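Local coordinates for PHD finger protein 14 (PDB 7D86) that reads chromatin by binding histone H3, preferentially its unmodified form, through a zinc-finger PZP module, and represses PDGFRA expression, at residues 64-78 / 84-98. Sequence-based numbering, arbitrary orientation.
Sequences CDACKNGVSPSCELC and IFKETDAGRWVHVVC. With ZN (zinc ion), chain C; ZN (zinc ion), chain F.
With CG turned anti to the carbonyl carbon in both Phe-85 (chi1 -66°) and Trp-93 (chi1 -63°), the two rings stand side by side on the hairpin and Pro-73 lies across both. Pro-73 CG sits over one face of the phenyl ring, 3.6 Å from the Phe-85 centroid, while its CB covers the five-membered ring of Trp-93; the other phenyl face takes CD2 of His-95. Val-71 CG2 lies on the same side of the indole as the proline, offset toward the rim, and Trp-93 CH2 reaches the 65-68 helix, 3.5 Å from Asp-65 O. Replacing Trp-93 by alanine is likely to open a gap between this helix and the hairpin, take the indole from under Val-71 and rob Pro-73 of one of its two rings. On strand 85-87, Lys-86 NZ forms a salt bridge with Asp-65 OD2 (3.2 Å), approached on the syn side but 33° out of the carboxylate plane, and also bonds Tyr-41 O. Past the proline, Glu-76 N donates to Trp-93 O (2.9 Å). Cys-75 SG accepts from His-95 N at 3.3 Å and from Leu-77 N, both fairly straight bonds that probably temper the thiolate charge beside zinc. Cys-75, Cys-78, His-95 and Cys-98 are the ligands of the C2HC pre-PHD zinc knuckle; Cys-64 and Cys-67 bind another zinc with Cys-29 and Cys-32 in the first PHD finger, making this the finger-to-knuckle junction of a PZP module.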
ATOM      1  N   CYS A  64      -9.516  -8.750   9.532  1.00 38.79           N
ATOM      2  CA  CYS A  64      -9.386  -8.054   8.265  1.00 34.95           C
ATOM      3  C   CYS A  64     -10.244  -8.751   7.209  1.00 38.10           C
ATOM      4  O   CYS A  64     -10.732  -9.873   7.398  1.00 40.01           O
ATOM      5  CB  CYS A  64      -7.922  -7.988   7.829  1.00 33.14           C
ATOM      6  SG  CYS A  64      -7.251  -9.525   7.146  1.00 38.18           S
ATOM      7  N   ASP A  65     -10.438  -8.066   6.081  1.00 37.45           N
ATOM      8  CA  ASP A  65     -11.326  -8.585   5.050  1.00 38.74           C
ATOM      9  C   ASP A  65     -10.835  -9.915   4.496  1.00 38.58           C
ATOM     10  O   ASP A  65     -11.646 -10.797   4.204  1.00 40.64           O
ATOM     11  CB  ASP A  65     -11.475  -7.565   3.921  1.00 39.06           C
ATOM     12  CG  ASP A  65     -12.294  -6.357   4.333  1.00 44.88           C
ATOM     13  OD1 ASP A  65     -12.713  -6.287   5.507  1.00 49.00           O
ATOM     14  OD2 ASP A  65     -12.525  -5.484   3.474  1.00 44.65           O
ATOM     15  N   ALA A  66      -9.521 -10.083   4.347  1.00 34.69           N
ATOM     16  CA  ALA A  66      -9.011 -11.349   3.834  1.00 33.06           C
ATOM     17  C   ALA A  66      -9.316 -12.491   4.797  1.00 44.83           C
ATOM     18  O   ALA A  66      -9.771 -13.564   4.379  1.00 45.75           O
ATOM     19  CB  ALA A  66      -7.508 -11.244   3.578  1.00 33.90           C
ATOM     20  N   CYS A  67      -9.096 -12.273   6.094  1.00 44.96           N
ATOM     21  CA  CYS A  67      -9.374 -13.333   7.057  1.00 47.95           C
ATOM     22  C   CYS A  67     -10.873 -13.586   7.198  1.00 47.79           C
ATOM     23  O   CYS A  67     -11.278 -14.719   7.467  1.00 44.04           O
ATOM     24  CB  CYS A  67      -8.738 -12.990   8.400  1.00 45.29           C
ATOM     25  SG  CYS A  67      -6.930 -12.958   8.323  1.00 46.38           S
ATOM     26  N   LYS A  68     -11.707 -12.560   7.005  1.00 44.83           N
ATOM     27  CA  LYS A  68     -13.152 -12.767   6.972  1.00 45.84           C
ATOM     28  C   LYS A  68     -13.580 -13.719   5.862  1.00 48.44           C
ATOM     29  O   LYS A  68     -14.645 -14.339   5.967  1.00 52.07           O
ATOM     30  CB  LYS A  68     -13.880 -11.439   6.785  1.00 51.03           C
ATOM     31  CG  LYS A  68     -14.193 -10.667   8.049  1.00 57.38           C
ATOM     32  CD  LYS A  68     -15.170  -9.544   7.707  1.00 62.84           C
ATOM     33  CE  LYS A  68     -15.433  -8.623   8.879  1.00 67.99           C
ATOM     34  NZ  LYS A  68     -16.573  -7.713   8.574  1.00 69.01           N
ATOM     35  N   ASN A  69     -12.794 -13.828   4.794  1.00 45.40           N
ATOM     36  CA  ASN A  69     -13.052 -14.778   3.719  1.00 48.41           C
ATOM     37  C   ASN A  69     -12.158 -16.006   3.796  1.00 48.50           C
ATOM     38  O   ASN A  69     -12.157 -16.811   2.861  1.00 56.89           O
ATOM     39  CB  ASN A  69     -12.875 -14.105   2.354  1.00 53.04           C
ATOM     40  CG  ASN A  69     -13.959 -13.085   2.055  1.00 63.10           C
ATOM     41  OD1 ASN A  69     -14.281 -12.238   2.889  1.00 73.48           O
ATOM     42  ND2 ASN A  69     -14.530 -13.165   0.858  1.00 61.25           N
ATOM     43  N   GLY A  70     -11.387 -16.156   4.867  1.00 46.24           N
ATOM     44  CA  GLY A  70     -10.506 -17.304   5.026  1.00 46.21           C
ATOM     45  C   GLY A  70      -9.463 -17.480   3.944  1.00 45.61           C
ATOM     46  O   GLY A  70      -9.138 -18.615   3.580  1.00 47.87           O
ATOM     47  N   VAL A  71      -8.915 -16.384   3.423  1.00 46.61           N
ATOM     48  CA  VAL A  71      -7.886 -16.473   2.396  1.00 43.34           C
ATOM     49  C   VAL A  71      -6.637 -15.750   2.862  1.00 41.76           C
ATOM     50  O   VAL A  71      -6.702 -14.770   3.610  1.00 41.16           O
ATOM     51  CB  VAL A  71      -8.358 -15.892   1.045  1.00 42.79           C
ATOM     52  CG1 VAL A  71      -9.313 -16.850   0.350  1.00 53.24           C
ATOM     53  CG2 VAL A  71      -9.019 -14.553   1.266  1.00 42.53           C
ATOM     54  N   SER A  72      -5.490 -16.256   2.418  1.00 46.17           N
ATOM     55  CA  SER A  72      -4.249 -15.492   2.413  1.00 49.42           C
ATOM     56  C   SER A  72      -4.013 -15.076   0.972  1.00 43.05           C
ATOM     57  O   SER A  72      -3.434 -15.839   0.191  1.00 47.21           O
ATOM     58  CB  SER A  72      -3.070 -16.309   2.947  1.00 56.76           C
ATOM     59  OG  SER A  72      -3.206 -16.540   4.334  1.00 63.45           O
ATOM     60  N   PRO A  73      -4.463 -13.898   0.573  1.00 42.72           N
ATOM     61  CA  PRO A  73      -4.532 -13.579  -0.851  1.00 45.68           C
ATOM     62  C   PRO A  73      -3.184 -13.129  -1.393  1.00 40.57           C
ATOM     63  O   PRO A  73      -2.245 -12.837  -0.656  1.00 40.59           O
ATOM     64  CB  PRO A  73      -5.552 -12.440  -0.886  1.00 46.82           C
ATOM     65  CG  PRO A  73      -5.292 -11.702   0.395  1.00 42.81           C
ATOM     66  CD  PRO A  73      -4.894 -12.761   1.411  1.00 42.45           C
ATOM     67  N   SER A  74      -3.103 -13.108  -2.716  1.00 43.07           N
ATOM     68  CA  SER A  74      -2.063 -12.394  -3.437  1.00 40.56           C
ATOM     69  C   SER A  74      -2.666 -11.134  -4.036  1.00 33.19           C
ATOM     70  O   SER A  74      -3.865 -11.079  -4.316  1.00 34.96           O
ATOM     71  CB  SER A  74      -1.455 -13.260  -4.544  1.00 45.04           C
ATOM     72  OG  SER A  74      -0.747 -14.362  -3.995  1.00 51.48           O
ATOM     73  N   CYS A  75      -1.833 -10.115  -4.221  1.00 31.32           N
ATOM     74  CA  CYS A  75      -2.291  -8.875  -4.828  1.00 33.49           C
ATOM     75  C   CYS A  75      -2.274  -8.998  -6.345  1.00 36.64           C
ATOM     76  O   CYS A  75      -1.343  -9.563  -6.925  1.00 37.89           O
ATOM     77  CB  CYS A  75      -1.409  -7.702  -4.384  1.00 28.88           C
ATOM     78  SG  CYS A  75      -1.981  -6.092  -4.975  1.00 29.37           S
ATOM     79  N   GLU A  76      -3.311  -8.464  -6.991  1.00 33.29           N
ATOM     80  CA  GLU A  76      -3.324  -8.427  -8.447  1.00 33.04           C
ATOM     81  C   GLU A  76      -2.264  -7.491  -9.012  1.00 33.58           C
ATOM     82  O   GLU A  76      -1.958  -7.571 -10.208  1.00 37.60           O
ATOM     83  CB  GLU A  76      -4.702  -7.993  -8.952  1.00 36.28           C
ATOM     84  CG  GLU A  76      -5.817  -8.990  -8.622  1.00 39.13           C
ATOM     85  CD  GLU A  76      -5.558 -10.357  -9.223  1.00 46.98           C
ATOM     86  OE1 GLU A  76      -5.306 -10.438 -10.446  1.00 48.94           O
ATOM     87  OE2 GLU A  76      -5.600 -11.355  -8.472  1.00 49.04           O
ATOM     88  N   LEU A  77      -1.697  -6.616  -8.187  1.00 28.91           N
ATOM     89  CA  LEU A  77      -0.892  -5.510  -8.686  1.00 32.87           C
ATOM     90  C   LEU A  77       0.561  -5.560  -8.250  1.00 32.31           C
ATOM     91  O   LEU A  77       1.340  -4.694  -8.669  1.00 33.98           O
ATOM     92  CB  LEU A  77      -1.495  -4.170  -8.240  1.00 27.48           C
ATOM     93  CG  LEU A  77      -2.968  -3.904  -8.553  1.00 33.67           C
ATOM     94  CD1 LEU A  77      -3.389  -2.597  -7.884  1.00 28.78           C
ATOM     95  CD2 LEU A  77      -3.221  -3.841 -10.062  1.00 39.41           C
ATOM     96  N   CYS A  78       0.953  -6.526  -7.425  1.00 28.03           N
ATOM     97  CA  CYS A  78       2.307  -6.580  -6.897  1.00 32.28           C
ATOM     98  C   CYS A  78       2.559  -7.980  -6.350  1.00 35.90           C
ATOM     99  O   CYS A  78       1.604  -8.735  -6.110  1.00 35.76           O
ATOM    100  CB  CYS A  78       2.520  -5.530  -5.791  1.00 32.55           C
ATOM    101  SG  CYS A  78       1.917  -6.098  -4.181  1.00 33.66           S
ATOM    102  N   ILE A  84      -2.105  -5.430   4.076  1.00 33.48           N
ATOM    103  CA  ILE A  84      -3.536  -5.612   4.251  1.00 36.10           C
ATOM    104  C   ILE A  84      -4.229  -5.424   2.904  1.00 36.78           C
ATOM    105  O   ILE A  84      -3.796  -4.630   2.060  1.00 32.48           O
ATOM    106  CB  ILE A  84      -4.084  -4.667   5.348  1.00 36.70           C
ATOM    107  CG1 ILE A  84      -5.348  -5.262   5.975  1.00 35.63           C
ATOM    108  CG2 ILE A  84      -4.356  -3.268   4.818  1.00 33.60           C
ATOM    109  CD1 ILE A  84      -5.792  -4.552   7.223  1.00 35.90           C
ATOM    110  N   PHE A  85      -5.294  -6.198   2.696  1.00 38.25           N
ATOM    111  CA  PHE A  85      -5.939  -6.359   1.401  1.00 35.82           C
ATOM    112  C   PHE A  85      -7.406  -5.959   1.451  1.00 38.39           C
ATOM    113  O   PHE A  85      -8.055  -6.014   2.498  1.00 30.31           O
ATOM    114  CB  PHE A  85      -5.867  -7.813   0.914  1.00 32.81           C
ATOM    115  CG  PHE A  85      -4.486  -8.293   0.609  1.00 35.66           C
ATOM    116  CD1 PHE A  85      -3.647  -8.718   1.626  1.00 36.49           C
ATOM    117  CD2 PHE A  85      -4.038  -8.354  -0.702  1.00 37.23           C
ATOM    118  CE1 PHE A  85      -2.373  -9.174   1.348  1.00 40.41           C
ATOM    119  CE2 PHE A  85      -2.766  -8.815  -0.991  1.00 39.23           C
ATOM    120  CZ  PHE A  85      -1.929  -9.224   0.039  1.00 39.47           C
ATOM    121  N   LYS A  86      -7.918  -5.566   0.280  1.00 36.45           N
ATOM    122  CA  LYS A  86      -9.345  -5.398   0.033  1.00 36.27           C
ATOM    123  C   LYS A  86      -9.727  -6.185  -1.212  1.00 32.95           C
ATOM    124  O   LYS A  86      -8.915  -6.363  -2.125  1.00 34.06           O
ATOM    125  CB  LYS A  86      -9.734  -3.913  -0.178  1.00 37.73           C
ATOM    126  CG  LYS A  86      -9.740  -3.039   1.073  1.00 41.97           C
ATOM    127  CD  LYS A  86     -11.033  -3.192   1.859  1.00 42.44           C
ATOM    128  CE  LYS A  86     -11.182  -2.102   2.914  1.00 44.36           C
ATOM    129  NZ  LYS A  86     -12.367  -2.324   3.789  1.00 51.52           N
ATOM    130  N   GLU A  87     -10.985  -6.616  -1.266  1.00 30.17           N
ATOM    131  CA  GLU A  87     -11.474  -7.393  -2.395  1.00 35.84           C
ATOM    132  C   GLU A  87     -11.830  -6.477  -3.562  1.00 35.08           C
ATOM    133  O   GLU A  87     -12.334  -5.368  -3.363  1.00 35.38           O
ATOM    134  CB  GLU A  87     -12.697  -8.218  -1.974  1.00 37.07           C
ATOM    135  CG  GLU A  87     -13.040  -9.357  -2.914  1.00 42.52           C
ATOM    136  CD  GLU A  87     -14.055 -10.327  -2.309  1.00 50.75           C
ATOM    137  OE1 GLU A  87     -14.778  -9.938  -1.365  1.00 50.06           O
ATOM    138  OE2 GLU A  87     -14.117 -11.484  -2.775  1.00 55.42           O
ATOM    139  N   THR A  88     -11.561  -6.941  -4.783  1.00 37.23           N
ATOM    140  CA  THR A  88     -11.958  -6.203  -5.979  1.00 35.77           C
ATOM    141  C   THR A  88     -13.370  -6.588  -6.402  1.00 40.98           C
ATOM    142  O   THR A  88     -13.988  -7.503  -5.851  1.00 39.37           O
ATOM    143  CB  THR A  88     -11.005  -6.449  -7.149  1.00 30.90           C
ATOM    144  OG1 THR A  88     -11.234  -7.757  -7.697  1.00 34.64           O
ATOM    145  CG2 THR A  88      -9.559  -6.324  -6.701  1.00 34.70           C
ATOM    146  N   ASP A  89     -13.876  -5.890  -7.426  1.00 41.16           N
ATOM    147  CA  ASP A  89     -15.197  -6.192  -7.968  1.00 44.99           C
ATOM    148  C   ASP A  89     -15.270  -7.612  -8.511  1.00 47.97           C
ATOM    149  O   ASP A  89     -16.277  -8.299  -8.328  1.00 53.04           O
ATOM    150  CB  ASP A  89     -15.551  -5.198  -9.074  1.00 55.17           C
ATOM    151  CG  ASP A  89     -16.336  -4.021  -8.564  1.00 70.11           C
ATOM    152  OD1 ASP A  89     -16.590  -3.957  -7.343  1.00 75.90           O
ATOM    153  OD2 ASP A  89     -16.705  -3.159  -9.388  1.00 74.74           O
ATOM    154  N   ALA A  90     -14.220  -8.064  -9.188  1.00 47.66           N
ATOM    155  CA  ALA A  90     -14.217  -9.371  -9.828  1.00 44.42           C
ATOM    156  C   ALA A  90     -13.831 -10.497  -8.883  1.00 44.57           C
ATOM    157  O   ALA A  90     -13.489 -11.586  -9.354  1.00 47.50           O
ATOM    158  CB  ALA A  90     -13.273  -9.360 -11.031  1.00 50.93           C
ATOM    159  N   GLY A  91     -13.862 -10.264  -7.573  1.00 45.78           N
ATOM    160  CA  GLY A  91     -13.573 -11.303  -6.609  1.00 45.24           C
ATOM    161  C   GLY A  91     -12.108 -11.548  -6.329  1.00 44.03           C
ATOM    162  O   GLY A  91     -11.777 -12.577  -5.739  1.00 45.63           O
ATOM    163  N   ARG A  92     -11.214 -10.651  -6.738  1.00 38.18           N
ATOM    164  CA  ARG A  92      -9.799 -10.815  -6.463  1.00 39.71           C
ATOM    165  C   ARG A  92      -9.398  -9.834  -5.371  1.00 35.36           C
ATOM    166  O   ARG A  92     -10.244  -9.174  -4.768  1.00 38.63           O
ATOM    167  CB  ARG A  92      -8.991 -10.657  -7.753  1.00 40.03           C
ATOM    168  CG  ARG A  92      -9.327 -11.748  -8.770  1.00 46.49           C
ATOM    169  CD  ARG A  92      -8.485 -11.650 -10.034  1.00 52.41           C
ATOM    170  NE  ARG A  92      -8.853 -12.677 -11.001  1.00 60.15           N
ATOM    171  CZ  ARG A  92      -9.878 -12.569 -11.838  1.00 69.24           C
ATOM    172  NH1 ARG A  92     -10.154 -13.550 -12.689  1.00 74.12           N
ATOM    173  NH2 ARG A  92     -10.631 -11.478 -11.820  1.00 69.87           N
ATOM    174  N   TRP A  93      -8.099  -9.734  -5.104  1.00 34.53           N
ATOM    175  CA  TRP A  93      -7.601  -8.995  -3.957  1.00 28.34           C
ATOM    176  C   TRP A  93      -6.475  -8.063  -4.379  1.00 29.31           C
ATOM    177  O   TRP A  93      -5.672  -8.388  -5.259  1.00 34.40           O
ATOM    178  CB  TRP A  93      -7.116  -9.956  -2.863  1.00 32.94           C
ATOM    179  CG  TRP A  93      -8.238 -10.804  -2.340  1.00 36.62           C
ATOM    180  CD1 TRP A  93      -8.677 -12.001  -2.842  1.00 39.55           C
ATOM    181  CD2 TRP A  93      -9.072 -10.507  -1.220  1.00 36.30           C
ATOM    182  NE1 TRP A  93      -9.737 -12.466  -2.094  1.00 40.43           N
ATOM    183  CE2 TRP A  93      -9.997 -11.567  -1.091  1.00 43.68           C
ATOM    184  CE3 TRP A  93      -9.121  -9.451  -0.306  1.00 35.93           C
ATOM    185  CZ2 TRP A  93     -10.959 -11.597  -0.083  1.00 44.81           C
ATOM    186  CZ3 TRP A  93     -10.073  -9.476   0.686  1.00 37.17           C
ATOM    187  CH2 TRP A  93     -10.980 -10.543   0.795  1.00 41.61           C
ATOM    188  N   VAL A  94      -6.442  -6.888  -3.755  1.00 33.57           N
ATOM    189  CA  VAL A  94      -5.352  -5.935  -3.929  1.00 26.96           C
ATOM    190  C   VAL A  94      -4.996  -5.333  -2.574  1.00 28.99           C
ATOM    191  O   VAL A  94      -5.847  -5.199  -1.692  1.00 33.20           O
ATOM    192  CB  VAL A  94      -5.718  -4.818  -4.942  1.00 36.54           C
ATOM    193  CG1 VAL A  94      -5.869  -5.391  -6.344  1.00 36.64           C
ATOM    194  CG2 VAL A  94      -6.989  -4.103  -4.517  1.00 36.31           C
ATOM    195  N   HIS A  95      -3.727  -4.945  -2.417  1.00 28.18           N
ATOM    196  CA  HIS A  95      -3.345  -4.153  -1.252  1.00 30.96           C
ATOM    197  C   HIS A  95      -4.107  -2.836  -1.228  1.00 31.97           C
ATOM    198  O   HIS A  95      -4.329  -2.200  -2.266  1.00 27.68           O
ATOM    199  CB  HIS A  95      -1.840  -3.846  -1.248  1.00 27.99           C
ATOM    200  CG  HIS A  95      -0.973  -5.033  -1.023  1.00 26.62           C
ATOM    201  ND1 HIS A  95      -0.197  -5.583  -2.018  1.00 30.52           N
ATOM    202  CD2 HIS A  95      -0.761  -5.790   0.083  1.00 32.05           C
ATOM    203  CE1 HIS A  95       0.452  -6.628  -1.540  1.00 31.06           C
ATOM    204  NE2 HIS A  95       0.131  -6.773  -0.267  1.00 31.40           N
ATOM    205  N   VAL A  96      -4.496  -2.408  -0.026  1.00 31.91           N
ATOM    206  CA  VAL A  96      -4.966  -1.037   0.137  1.00 29.48           C
ATOM    207  C   VAL A  96      -3.916  -0.060  -0.384  1.00 30.53           C
ATOM    208  O   VAL A  96      -4.237   0.900  -1.095  1.00 31.14           O
ATOM    209  CB  VAL A  96      -5.316  -0.759   1.611  1.00 31.82           C
ATOM    210  CG1 VAL A  96      -5.488   0.733   1.839  1.00 31.71           C
ATOM    211  CG2 VAL A  96      -6.571  -1.531   2.025  1.00 30.82           C
ATOM    212  N   VAL A  97      -2.645  -0.299  -0.066  1.00 28.07           N
ATOM    213  CA  VAL A  97      -1.615   0.657  -0.475  1.00 30.08           C
ATOM    214  C   VAL A  97      -1.460   0.663  -1.994  1.00 31.55           C
ATOM    215  O   VAL A  97      -1.290   1.723  -2.608  1.00 30.58           O
ATOM    216  CB  VAL A  97      -0.286   0.366   0.255  1.00 33.96           C
ATOM    217  CG1 VAL A  97       0.400  -0.875  -0.291  1.00 28.99           C
ATOM    218  CG2 VAL A  97       0.630   1.570   0.176  1.00 36.85           C
ATOM    219  N   CYS A  98      -1.567  -0.500  -2.639  1.00 28.69           N
ATOM    220  CA  CYS A  98      -1.470  -0.511  -4.099  1.00 27.18           C
ATOM    221  C   CYS A  98      -2.634   0.248  -4.723  1.00 32.81           C
ATOM    222  O   CYS A  98      -2.469   0.939  -5.742  1.00 33.01           O
ATOM    223  CB  CYS A  98      -1.407  -1.949  -4.621  1.00 30.27           C
ATOM    224  SG  CYS A  98       0.185  -2.772  -4.295  1.00 29.72           S
TER
HETATM  225 ZN    ZN C 502      -0.085  -5.073  -3.953  1.00 32.58          ZN
HETATM  226 ZN    ZN F 505      -6.214 -10.794   8.979  1.00 47.19          ZN
HETATM  227  O   HOH W   1     -12.740  -6.309   0.873  1.00 35.39           O
HETATM  228  O   HOH W   2      -5.782 -11.556  -5.921  1.00 35.97           O